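Local coordinates for protein serine racemase (Enterococcus faecalis, PDB 4ECL) that belongs to the alanine racemase family, joining a TIM-barrel N-terminal domain to a beta-rich C-terminal domain in the cytoplasmic part of VanTG, at residues A[155-160]-A[184-189]; A[255-258]-A[262-265]; A[306-311]-A[315-320]. All coordinates share one frame; numbering follows the deposited sequence.

Interaction 1. Residues A[155-160]-A[184-189]; sequences AGIFTH and KVLDWL
Ile-157, on strand 152-158, faces residues 184-189 of helix 169-191, and its CA lies 9.1 Å from the CA of Leu-186. No hydrogen bond joins the two backbones, and only side chains bridge the gap. Within the helix, Leu-189 N bonds to Val-185 O at 2.8 Å. Ile-157 does the reaching: CG1 stands opposite the backbone N (chi1 167°) and the chain stays extended through chi2, which carries CD1 out to the helix. That single methyl serves two leucines one turn apart. It meets Leu-186 CD2 at 3.8 Å, the two side chains sliding past each other in opposite directions, and approaches Leu-189 CD1 tip to tip at 4.1 Å. The contact is small, 102 Å² in all, but buried and wholly apolar. It lies between the strand and helix of a beta-alpha-beta unit in the TIM-barrel domain, completed by strand 198-200. Around it, Ile-157 also packs on Ile-124 and Ile-126 of strand 120-127 and on Phe-182 earlier in the same helix, while Leu-189 rests against Ile-143 and Leu-144 of helix 140-146.

Interaction 2. Residues A[255-258]-A[262-265]; sequences RKIK and SVGY
The chain doubles back just after strand 245-257 of the C-terminal domain, and this turn brings Ile-257 at the strand's end against Ser-262 and Val-263 of the following loop. The two backbones stay apart: Ile-257 CA and Ser-262 CA, the nearest pair, are 7.6 Å from each other, and no hydrogen bond runs between the segments. Ile-257 reaches into the interval with its longer branch. Its CG1 meets Val-263 CG2 at 4.3 Å, a loose apolar contact, and its CD1 comes within 4.4 Å of Ser-262 O. A turn at chi2 (-45°) folds CD1 back instead of extending it, while Val-263 presents the methyl that lies opposite its own carbonyl carbon. In all, 87 Å² is buried. Strand 245-257 belongs to the mixed sheet of the C-terminal domain, and Ile-257 is tied by backbone bonding to Ser-275 of the neighbouring strand 275-280; the loop linking these two strands starts here. Ser-262 turns its CB from Ile-257, its OG being hydrogen-bonded to Phe-269 O and Ser-266 O, so its part in the contact is played by the carbonyl. The second subunit covers the contact: its His-131 bonds through ND1 to Ser-262 O and packs on both Ile-257 and Val-263. Farther along the loop, Phe-174 of the second subunit stacks with the ring of Tyr-265.

Interaction 3. Residues A[306-311]-A[315-320]; sequences APIVGK and DQLAVD
Val-309 N gives its hydrogen to Ala-318 O at 2.7 Å in a nearly straight bond (172° at the hydrogen), although it comes in tilted 32° from the carbonyl plane. Nearer the open end, Asp-320 N bonds to Pro-307 O at 2.9 Å, and Val-319 CA lends the same oxygen a CA-H...O contact. Toward the turn a water takes over: it accepts from Ala-318 N at 2.8 Å and donates to Lys-311 O, bridging strands that have begun to part. Lys-311 O has a further partner in Arg-132 of the second subunit. This is a beta hairpin of the C-terminal domain's mixed sheet, the axes of 306-309 and 317-320 running antiparallel but splayed, at 138°. Ile-308 and Val-319 form a non-hydrogen-bonded pair with CA atoms 4.3 Å apart, and on that face their CG1 atoms meet at 4.0 Å. Val-309 and Ala-318 occupy the other face, both also touching Ile-277. With CG1 of Val-309 placed opposite the carbonyl carbon, CG2 is turned onto Ala-318 CB at 3.5 Å, and CG1 meets Asp-320 CB at 3.8 Å, the two side chains crossing at about a right angle.

Interaction 1 stands alone in the barrel domain, its centre about 62 Å from that of interaction 2 and about 51 Å from that of interaction 3, on the far side of the chain's centre. Interactions 2 and 3 are neighbours in the C-terminal domain, about 11 Å apart between centres, and touch where Val-263 CG1 packs on Ala-318 CB at 4.1 Å. Both adjoin strand 275-280 and meet Arg-132 of the second subunit, interaction 2 also its His-131. In alanine racemases the active site lies between the barrel of one subunit and the C-terminal domain of the other; these two contacts lie at that interface, and probably close to the site, whereas no other chain touches interaction 1.

Interaction 1. Residues A[155-160]-A[184-189]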
ATOM      1  N   ALA A 155     -14.936   1.990  30.634  1.00 31.78           N
ATOM      2  CA  ALA A 155     -15.981   1.018  30.321  1.00 32.78           C
ATOM      3  C   ALA A 155     -15.388  -0.357  30.020  1.00 32.32           C
ATOM      4  O   ALA A 155     -16.108  -1.336  29.830  1.00 30.08           O
ATOM      5  CB  ALA A 155     -16.828   1.513  29.137  1.00 28.68           C
ATOM      6  N   GLY A 156     -14.064  -0.423  29.976  1.00 28.72           N
ATOM      7  CA  GLY A 156     -13.394  -1.685  29.769  1.00 22.15           C
ATOM      8  C   GLY A 156     -11.927  -1.658  30.116  1.00 24.28           C
ATOM      9  O   GLY A 156     -11.332  -0.602  30.350  1.00 31.18           O
ATOM     10  N   ILE A 157     -11.335  -2.838  30.158  1.00 21.05           N
ATOM     11  CA  ILE A 157      -9.924  -2.973  30.460  1.00 22.78           C
ATOM     12  C   ILE A 157      -9.432  -4.157  29.644  1.00 20.08           C
ATOM     13  O   ILE A 157     -10.114  -5.172  29.550  1.00 25.95           O
ATOM     14  CB  ILE A 157      -9.688  -3.171  31.980  1.00 25.05           C
ATOM     15  CG1 ILE A 157      -8.259  -3.617  32.257  1.00 26.26           C
ATOM     16  CG2 ILE A 157     -10.660  -4.162  32.557  1.00 26.16           C
ATOM     17  CD1 ILE A 157      -7.865  -3.431  33.703  1.00 31.42           C
ATOM     18  N   PHE A 158      -8.269  -4.022  29.021  1.00 21.95           N
ATOM     19  CA  PHE A 158      -7.838  -5.051  28.094  1.00 23.55           C
ATOM     20  C   PHE A 158      -6.339  -5.171  27.954  1.00 22.48           C
ATOM     21  O   PHE A 158      -5.598  -4.298  28.407  1.00 22.49           O
ATOM     22  CB  PHE A 158      -8.509  -4.856  26.723  1.00 23.05           C
ATOM     23  CG  PHE A 158      -7.955  -3.713  25.887  1.00 23.11           C
ATOM     24  CD1 PHE A 158      -8.350  -2.400  26.115  1.00 22.92           C
ATOM     25  CD2 PHE A 158      -7.108  -3.972  24.821  1.00 21.21           C
ATOM     26  CE1 PHE A 158      -7.873  -1.367  25.327  1.00 23.81           C
ATOM     27  CE2 PHE A 158      -6.625  -2.944  24.019  1.00 21.55           C
ATOM     28  CZ  PHE A 158      -7.006  -1.642  24.265  1.00 25.13           C
ATOM     29  N   THR A 159      -5.909  -6.270  27.332  1.00 21.62           N
ATOM     30  CA  THR A 159      -4.508  -6.477  26.989  1.00 26.28           C
ATOM     31  C   THR A 159      -4.377  -7.253  25.672  1.00 28.67           C
ATOM     32  O   THR A 159      -5.361  -7.780  25.160  1.00 30.44           O
ATOM     33  CB  THR A 159      -3.742  -7.187  28.137  1.00 35.97           C
ATOM     34  OG1 THR A 159      -2.321  -7.085  27.922  1.00 29.85           O
ATOM     35  CG2 THR A 159      -4.170  -8.650  28.255  1.00 26.11           C
ATOM     36  N   HIS A 160      -3.172  -7.292  25.110  1.00 27.61           N
ATOM     37  CA  HIS A 160      -2.914  -8.045  23.890  1.00 26.48           C
ATOM     38  C   HIS A 160      -1.927  -9.163  24.178  1.00 24.73           C
ATOM     39  O   HIS A 160      -0.912  -8.940  24.841  1.00 24.11           O
ATOM     40  CB  HIS A 160      -2.328  -7.137  22.800  1.00 34.44           C
ATOM     41  CG  HIS A 160      -3.349  -6.576  21.858  1.00 46.84           C
ATOM     42  ND1 HIS A 160      -4.070  -5.434  22.133  1.00 51.57           N
ATOM     43  CD2 HIS A 160      -3.769  -7.002  20.642  1.00 53.23           C
ATOM     44  CE1 HIS A 160      -4.888  -5.177  21.128  1.00 52.13           C
ATOM     45  NE2 HIS A 160      -4.727  -6.114  20.211  1.00 56.24           N
ATOM     46  N   LYS A 184      -4.147 -10.926  37.897  1.00 32.95           N
ATOM     47  CA  LYS A 184      -3.545 -10.409  39.123  1.00 35.76           C
ATOM     48  C   LYS A 184      -3.914  -8.935  39.282  1.00 32.02           C
ATOM     49  O   LYS A 184      -4.327  -8.508  40.368  1.00 31.25           O
ATOM     50  CB  LYS A 184      -2.032 -10.607  39.124  1.00 39.17           C
ATOM     51  CG  LYS A 184      -1.594 -12.023  39.456  1.00 45.15           C
ATOM     52  CD  LYS A 184      -0.072 -12.138  39.535  1.00 55.61           C
ATOM     53  CE  LYS A 184       0.370 -13.489  40.103  1.00 62.15           C
ATOM     54  NZ  LYS A 184      -0.214 -14.654  39.364  1.00 66.21           N
ATOM     55  N   VAL A 185      -3.793  -8.171  38.196  1.00 33.05           N
ATOM     56  CA  VAL A 185      -4.214  -6.770  38.199  1.00 32.70           C
ATOM     57  C   VAL A 185      -5.685  -6.637  38.579  1.00 32.96           C
ATOM     58  O   VAL A 185      -6.044  -5.826  39.439  1.00 32.23           O
ATOM     59  CB  VAL A 185      -4.041  -6.097  36.836  1.00 30.09           C
ATOM     60  CG1 VAL A 185      -4.743  -4.737  36.837  1.00 26.44           C
ATOM     61  CG2 VAL A 185      -2.560  -5.947  36.475  1.00 28.59           C
ATOM     62  N   LEU A 186      -6.531  -7.430  37.928  1.00 27.08           N
ATOM     63  CA  LEU A 186      -7.965  -7.418  38.208  1.00 31.97           C
ATOM     64  C   LEU A 186      -8.280  -7.736  39.680  1.00 35.71           C
ATOM     65  O   LEU A 186      -9.116  -7.073  40.300  1.00 35.12           O
ATOM     66  CB  LEU A 186      -8.703  -8.399  37.298  1.00 29.30           C
ATOM     67  CG  LEU A 186      -8.611  -8.160  35.791  1.00 28.25           C
ATOM     68  CD1 LEU A 186      -9.765  -8.856  35.086  1.00 27.45           C
ATOM     69  CD2 LEU A 186      -8.613  -6.683  35.475  1.00 27.80           C
ATOM     70  N   ASP A 187      -7.615  -8.752  40.227  1.00 33.32           N
ATOM     71  CA  ASP A 187      -7.828  -9.133  41.618  1.00 34.54           C
ATOM     72  C   ASP A 187      -7.443  -7.970  42.518  1.00 39.59           C
ATOM     73  O   ASP A 187      -8.177  -7.608  43.439  1.00 40.94           O
ATOM     74  CB  ASP A 187      -6.975 -10.345  41.982  1.00 47.18           C
ATOM     75  CG  ASP A 187      -7.423 -11.606  41.291  1.00 58.76           C
ATOM     76  OD1 ASP A 187      -8.603 -11.677  40.878  1.00 65.46           O
ATOM     77  OD2 ASP A 187      -6.594 -12.532  41.164  1.00 62.36           O
ATOM     78  N   TRP A 188      -6.281  -7.390  42.240  1.00 37.54           N
ATOM     79  CA  TRP A 188      -5.791  -6.262  43.016  1.00 34.81           C
ATOM     80  C   TRP A 188      -6.768  -5.090  42.939  1.00 32.27           C
ATOM     81  O   TRP A 188      -7.083  -4.479  43.950  1.00 38.59           O
ATOM     82  CB  TRP A 188      -4.404  -5.840  42.529  1.00 42.67           C
ATOM     83  CG  TRP A 188      -3.755  -4.790  43.400  1.00 42.05           C
ATOM     84  CD1 TRP A 188      -2.891  -5.002  44.429  1.00 47.39           C
ATOM     85  CD2 TRP A 188      -3.933  -3.373  43.309  1.00 38.75           C
ATOM     86  NE1 TRP A 188      -2.523  -3.806  44.992  1.00 51.59           N
ATOM     87  CE2 TRP A 188      -3.147  -2.788  44.315  1.00 48.11           C
ATOM     88  CE3 TRP A 188      -4.680  -2.541  42.467  1.00 41.43           C
ATOM     89  CZ2 TRP A 188      -3.083  -1.410  44.509  1.00 51.91           C
ATOM     90  CZ3 TRP A 188      -4.621  -1.180  42.657  1.00 48.31           C
ATOM     91  CH2 TRP A 188      -3.827  -0.624  43.671  1.00 52.58           C
ATOM     92  N   LEU A 189      -7.250  -4.777  41.740  1.00 28.64           N
ATOM     93  CA  LEU A 189      -8.267  -3.736  41.588  1.00 32.00           C
ATOM     94  C   LEU A 189      -9.518  -4.035  42.419  1.00 36.68           C
ATOM     95  O   LEU A 189     -10.036  -3.157  43.116  1.00 39.00           O
ATOM     96  CB  LEU A 189      -8.647  -3.547  40.112  1.00 28.36           C
ATOM     97  CG  LEU A 189      -7.591  -2.918  39.212  1.00 26.72           C
ATOM     98  CD1 LEU A 189      -8.019  -2.917  37.728  1.00 24.51           C
ATOM     99  CD2 LEU A 189      -7.278  -1.505  39.705  1.00 29.05           C
TER

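Interaction 2. Residues A[255-258]-A[262-265]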
ATOM      1  N   ARG A 255      -0.139 -11.345 -26.344  1.00 32.78           N
ATOM      2  CA  ARG A 255       0.990 -11.159 -27.220  1.00 33.45           C
ATOM      3  C   ARG A 255       1.682 -12.481 -27.449  1.00 36.97           C
ATOM      4  O   ARG A 255       1.880 -13.250 -26.504  1.00 36.66           O
ATOM      5  CB  ARG A 255       1.990 -10.162 -26.622  1.00 39.08           C
ATOM      6  CG  ARG A 255       3.222  -9.965 -27.508  1.00 43.11           C
ATOM      7  CD  ARG A 255       4.169  -8.864 -27.010  1.00 42.78           C
ATOM      8  NE  ARG A 255       3.529  -7.553 -26.883  1.00 43.23           N
ATOM      9  CZ  ARG A 255       3.157  -6.789 -27.910  1.00 38.28           C
ATOM     10  NH1 ARG A 255       3.332  -7.207 -29.161  1.00 28.84           N
ATOM     11  NH2 ARG A 255       2.590  -5.608 -27.683  1.00 30.21           N
ATOM     12  N   LYS A 256       2.037 -12.744 -28.709  1.00 39.29           N
ATOM     13  CA  LYS A 256       2.879 -13.884 -29.040  1.00 38.57           C
ATOM     14  C   LYS A 256       4.329 -13.569 -28.702  1.00 41.57           C
ATOM     15  O   LYS A 256       4.849 -12.532 -29.090  1.00 41.18           O
ATOM     16  CB  LYS A 256       2.766 -14.235 -30.524  1.00 42.92           C
ATOM     17  CG  LYS A 256       1.426 -14.816 -30.932  1.00 45.52           C
ATOM     18  CD  LYS A 256       1.473 -15.326 -32.355  1.00 50.85           C
ATOM     19  CE  LYS A 256       0.133 -15.894 -32.772  1.00 52.37           C
ATOM     20  NZ  LYS A 256       0.229 -16.557 -34.100  1.00 60.24           N
ATOM     21  N   ILE A 257       4.978 -14.468 -27.978  1.00 40.72           N
ATOM     22  CA  ILE A 257       6.392 -14.303 -27.681  1.00 46.76           C
ATOM     23  C   ILE A 257       7.185 -15.412 -28.343  1.00 46.57           C
ATOM     24  O   ILE A 257       7.013 -16.587 -28.015  1.00 52.41           O
ATOM     25  CB  ILE A 257       6.672 -14.309 -26.153  1.00 47.71           C
ATOM     26  CG1 ILE A 257       6.151 -13.023 -25.509  1.00 48.66           C
ATOM     27  CG2 ILE A 257       8.158 -14.458 -25.873  1.00 46.46           C
ATOM     28  CD1 ILE A 257       6.491 -11.769 -26.298  1.00 45.09           C
ATOM     29  N   LYS A 258       8.051 -15.041 -29.276  1.00 38.27           N
ATOM     30  CA  LYS A 258       8.909 -16.025 -29.915  1.00 46.72           C
ATOM     31  C   LYS A 258       9.880 -16.624 -28.908  1.00 49.65           C
ATOM     32  O   LYS A 258      10.331 -15.945 -27.982  1.00 49.14           O
ATOM     33  CB  LYS A 258       9.675 -15.405 -31.083  1.00 54.45           C
ATOM     34  CG  LYS A 258       8.780 -14.927 -32.211  1.00 63.31           C
ATOM     35  CD  LYS A 258       9.585 -14.608 -33.465  1.00 72.57           C
ATOM     36  CE  LYS A 258       8.680 -14.156 -34.602  1.00 76.60           C
ATOM     37  NZ  LYS A 258       7.939 -12.905 -34.265  1.00 79.02           N
ATOM     38  N   SER A 262      12.271 -12.122 -24.464  1.00 57.31           N
ATOM     39  CA  SER A 262      11.915 -11.884 -23.070  1.00 58.03           C
ATOM     40  C   SER A 262      10.665 -11.026 -22.934  1.00 50.50           C
ATOM     41  O   SER A 262      10.034 -10.657 -23.927  1.00 51.48           O
ATOM     42  CB  SER A 262      13.063 -11.201 -22.327  1.00 67.25           C
ATOM     43  OG  SER A 262      12.745 -11.063 -20.946  1.00 67.32           O
ATOM     44  N   VAL A 263      10.315 -10.716 -21.692  1.00 38.67           N
ATOM     45  CA  VAL A 263       9.300  -9.714 -21.403  1.00 37.86           C
ATOM     46  C   VAL A 263       9.911  -8.683 -20.461  1.00 42.63           C
ATOM     47  O   VAL A 263      10.416  -9.030 -19.386  1.00 32.37           O
ATOM     48  CB  VAL A 263       8.041 -10.323 -20.758  1.00 37.58           C
ATOM     49  CG1 VAL A 263       7.049  -9.222 -20.374  1.00 32.86           C
ATOM     50  CG2 VAL A 263       7.390 -11.338 -21.697  1.00 36.77           C
ATOM     51  N   GLY A 264       9.874  -7.418 -20.873  1.00 53.02           N
ATOM     52  CA  GLY A 264      10.492  -6.345 -20.110  1.00 60.49           C
ATOM     53  C   GLY A 264      12.000  -6.491 -20.051  1.00 64.38           C
ATOM     54  O   GLY A 264      12.642  -5.979 -19.136  1.00 68.16           O
ATOM     55  N   TYR A 265      12.550  -7.203 -21.037  1.00 69.71           N
ATOM     56  CA  TYR A 265      13.979  -7.565 -21.131  1.00 74.19           C
ATOM     57  C   TYR A 265      14.680  -8.088 -19.866  1.00 70.00           C
ATOM     58  O   TYR A 265      15.843  -8.492 -19.923  1.00 67.39           O
ATOM     59  CB  TYR A 265      14.827  -6.461 -21.789  1.00 77.67           C
ATOM     60  CG  TYR A 265      16.222  -6.947 -22.154  1.00 80.45           C
ATOM     61  CD1 TYR A 265      16.393  -8.025 -23.021  1.00 78.57           C
ATOM     62  CD2 TYR A 265      17.360  -6.368 -21.597  1.00 80.96           C
ATOM     63  CE1 TYR A 265      17.654  -8.492 -23.347  1.00 78.57           C
ATOM     64  CE2 TYR A 265      18.632  -6.832 -21.919  1.00 81.41           C
ATOM     65  CZ  TYR A 265      18.768  -7.894 -22.796  1.00 80.54           C
ATOM     66  OH  TYR A 265      20.020  -8.365 -23.125  1.00 82.16           O
TER

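Interaction 3. Residues A[306-311]-A[315-320]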
ATOM      1  N   ALA A 306      -1.632 -19.599 -14.586  1.00 34.27           N
ATOM      2  CA  ALA A 306      -0.820 -18.825 -15.522  1.00 29.15           C
ATOM      3  C   ALA A 306       0.292 -18.156 -14.737  1.00 26.67           C
ATOM      4  O   ALA A 306       0.041 -17.193 -14.006  1.00 27.11           O
ATOM      5  CB  ALA A 306      -1.670 -17.784 -16.226  1.00 25.79           C
ATOM      6  N   PRO A 307       1.521 -18.680 -14.859  1.00 27.25           N
ATOM      7  CA  PRO A 307       2.646 -18.155 -14.076  1.00 33.45           C
ATOM      8  C   PRO A 307       2.967 -16.714 -14.463  1.00 35.95           C
ATOM      9  O   PRO A 307       2.885 -16.347 -15.634  1.00 33.04           O
ATOM     10  CB  PRO A 307       3.811 -19.071 -14.465  1.00 36.73           C
ATOM     11  CG  PRO A 307       3.176 -20.293 -15.049  1.00 32.21           C
ATOM     12  CD  PRO A 307       1.904 -19.837 -15.680  1.00 31.86           C
ATOM     13  N   ILE A 308       3.305 -15.900 -13.476  1.00 34.84           N
ATOM     14  CA  ILE A 308       3.719 -14.539 -13.745  1.00 34.85           C
ATOM     15  C   ILE A 308       5.081 -14.562 -14.435  1.00 37.58           C
ATOM     16  O   ILE A 308       5.995 -15.265 -14.001  1.00 39.06           O
ATOM     17  CB  ILE A 308       3.792 -13.728 -12.456  1.00 33.09           C
ATOM     18  CG1 ILE A 308       2.424 -13.738 -11.765  1.00 28.83           C
ATOM     19  CG2 ILE A 308       4.257 -12.312 -12.758  1.00 35.06           C
ATOM     20  CD1 ILE A 308       2.442 -13.178 -10.360  1.00 36.52           C
ATOM     21  N   VAL A 309       5.206 -13.811 -15.524  1.00 33.09           N
ATOM     22  CA  VAL A 309       6.455 -13.779 -16.276  1.00 33.58           C
ATOM     23  C   VAL A 309       7.104 -12.394 -16.199  1.00 36.13           C
ATOM     24  O   VAL A 309       6.429 -11.368 -16.331  1.00 34.95           O
ATOM     25  CB  VAL A 309       6.249 -14.225 -17.741  1.00 42.29           C
ATOM     26  CG1 VAL A 309       5.696 -15.639 -17.780  1.00 39.57           C
ATOM     27  CG2 VAL A 309       5.303 -13.292 -18.457  1.00 44.34           C
ATOM     28  N   GLY A 310       8.409 -12.376 -15.939  1.00 37.60           N
ATOM     29  CA  GLY A 310       9.155 -11.137 -15.823  1.00 35.81           C
ATOM     30  C   GLY A 310       8.867 -10.418 -14.518  1.00 35.11           C
ATOM     31  O   GLY A 310       8.183 -10.950 -13.639  1.00 35.68           O
ATOM     32  N   LYS A 311       9.380  -9.199 -14.394  1.00 31.48           N
ATOM     33  CA  LYS A 311       9.178  -8.407 -13.185  1.00 31.47           C
ATOM     34  C   LYS A 311       7.775  -7.813 -13.166  1.00 31.09           C
ATOM     35  O   LYS A 311       7.181  -7.551 -14.225  1.00 33.48           O
ATOM     36  CB  LYS A 311      10.212  -7.287 -13.100  1.00 37.16           C
ATOM     37  CG  LYS A 311      11.636  -7.736 -13.388  1.00 44.13           C
ATOM     38  CD  LYS A 311      12.107  -8.764 -12.362  1.00 49.79           C
ATOM     39  CE  LYS A 311      12.322  -8.139 -10.983  1.00 53.94           C
ATOM     40  NZ  LYS A 311      12.890  -9.104  -9.987  1.00 54.71           N
ATOM     41  N   ASP A 315       2.087  -0.629 -12.433  1.00 26.69           N
ATOM     42  CA  ASP A 315       0.664  -0.704 -12.774  1.00 29.76           C
ATOM     43  C   ASP A 315       0.245  -1.878 -13.666  1.00 26.64           C
ATOM     44  O   ASP A 315      -0.915  -1.947 -14.077  1.00 24.69           O
ATOM     45  CB  ASP A 315       0.213   0.598 -13.433  1.00 31.94           C
ATOM     46  CG  ASP A 315       1.020   1.789 -12.970  1.00 39.74           C
ATOM     47  OD1 ASP A 315       0.782   2.269 -11.834  1.00 39.17           O
ATOM     48  OD2 ASP A 315       1.895   2.236 -13.748  1.00 33.91           O
ATOM     49  N   GLN A 316       1.167  -2.784 -13.983  1.00 20.96           N
ATOM     50  CA  GLN A 316       0.834  -3.897 -14.865  1.00 27.30           C
ATOM     51  C   GLN A 316       1.795  -5.041 -14.639  1.00 25.06           C
ATOM     52  O   GLN A 316       2.868  -4.846 -14.066  1.00 24.36           O
ATOM     53  CB  GLN A 316       0.911  -3.476 -16.347  1.00 30.33           C
ATOM     54  CG  GLN A 316       2.337  -3.152 -16.821  1.00 32.36           C
ATOM     55  CD  GLN A 316       2.461  -2.993 -18.339  1.00 35.69           C
ATOM     56  OE1 GLN A 316       1.730  -3.617 -19.101  1.00 31.56           O
ATOM     57  NE2 GLN A 316       3.398  -2.159 -18.773  1.00 39.19           N
ATOM     58  N   LEU A 317       1.406  -6.223 -15.108  1.00 19.22           N
ATOM     59  CA  LEU A 317       2.275  -7.395 -15.106  1.00 23.37           C
ATOM     60  C   LEU A 317       1.889  -8.345 -16.245  1.00 26.04           C
ATOM     61  O   LEU A 317       0.916  -8.098 -16.966  1.00 24.58           O
ATOM     62  CB  LEU A 317       2.245  -8.109 -13.746  1.00 30.61           C
ATOM     63  CG  LEU A 317       0.947  -8.665 -13.163  1.00 26.80           C
ATOM     64  CD1 LEU A 317       0.629 -10.054 -13.725  1.00 22.82           C
ATOM     65  CD2 LEU A 317       1.070  -8.715 -11.658  1.00 25.67           C
ATOM     66  N   ALA A 318       2.660  -9.418 -16.409  1.00 25.35           N
ATOM     67  CA  ALA A 318       2.454 -10.348 -17.506  1.00 31.39           C
ATOM     68  C   ALA A 318       2.354 -11.798 -17.024  1.00 31.61           C
ATOM     69  O   ALA A 318       3.092 -12.220 -16.131  1.00 30.84           O
ATOM     70  CB  ALA A 318       3.578 -10.206 -18.518  1.00 28.32           C
ATOM     71  N   VAL A 319       1.445 -12.565 -17.616  1.00 30.89           N
ATOM     72  CA  VAL A 319       1.344 -13.983 -17.281  1.00 30.41           C
ATOM     73  C   VAL A 319       1.376 -14.862 -18.517  1.00 32.53           C
ATOM     74  O   VAL A 319       1.077 -14.419 -19.632  1.00 31.05           O
ATOM     75  CB  VAL A 319       0.095 -14.308 -16.452  1.00 29.12           C
ATOM     76  CG1 VAL A 319       0.163 -13.613 -15.083  1.00 24.39           C
ATOM     77  CG2 VAL A 319      -1.148 -13.909 -17.201  1.00 21.10           C
ATOM     78  N   ASP A 320       1.742 -16.119 -18.307  1.00 33.60           N
ATOM     79  CA  ASP A 320       1.939 -17.067 -19.396  1.00 30.80           C
ATOM     80  C   ASP A 320       0.647 -17.829 -19.657  1.00 31.52           C
ATOM     81  O   ASP A 320       0.192 -18.583 -18.806  1.00 30.93           O
ATOM     82  CB  ASP A 320       3.034 -18.041 -18.979  1.00 33.92           C
ATOM     83  CG  ASP A 320       3.583 -18.834 -20.132  1.00 42.76           C
ATOM     84  OD1 ASP A 320       2.924 -18.902 -21.192  1.00 45.05           O
ATOM     85  OD2 ASP A 320       4.685 -19.398 -19.967  1.00 47.26           O
TER
HETATM   86  O   HOH W   1       5.357  -9.256 -15.574  1.00 32.24           O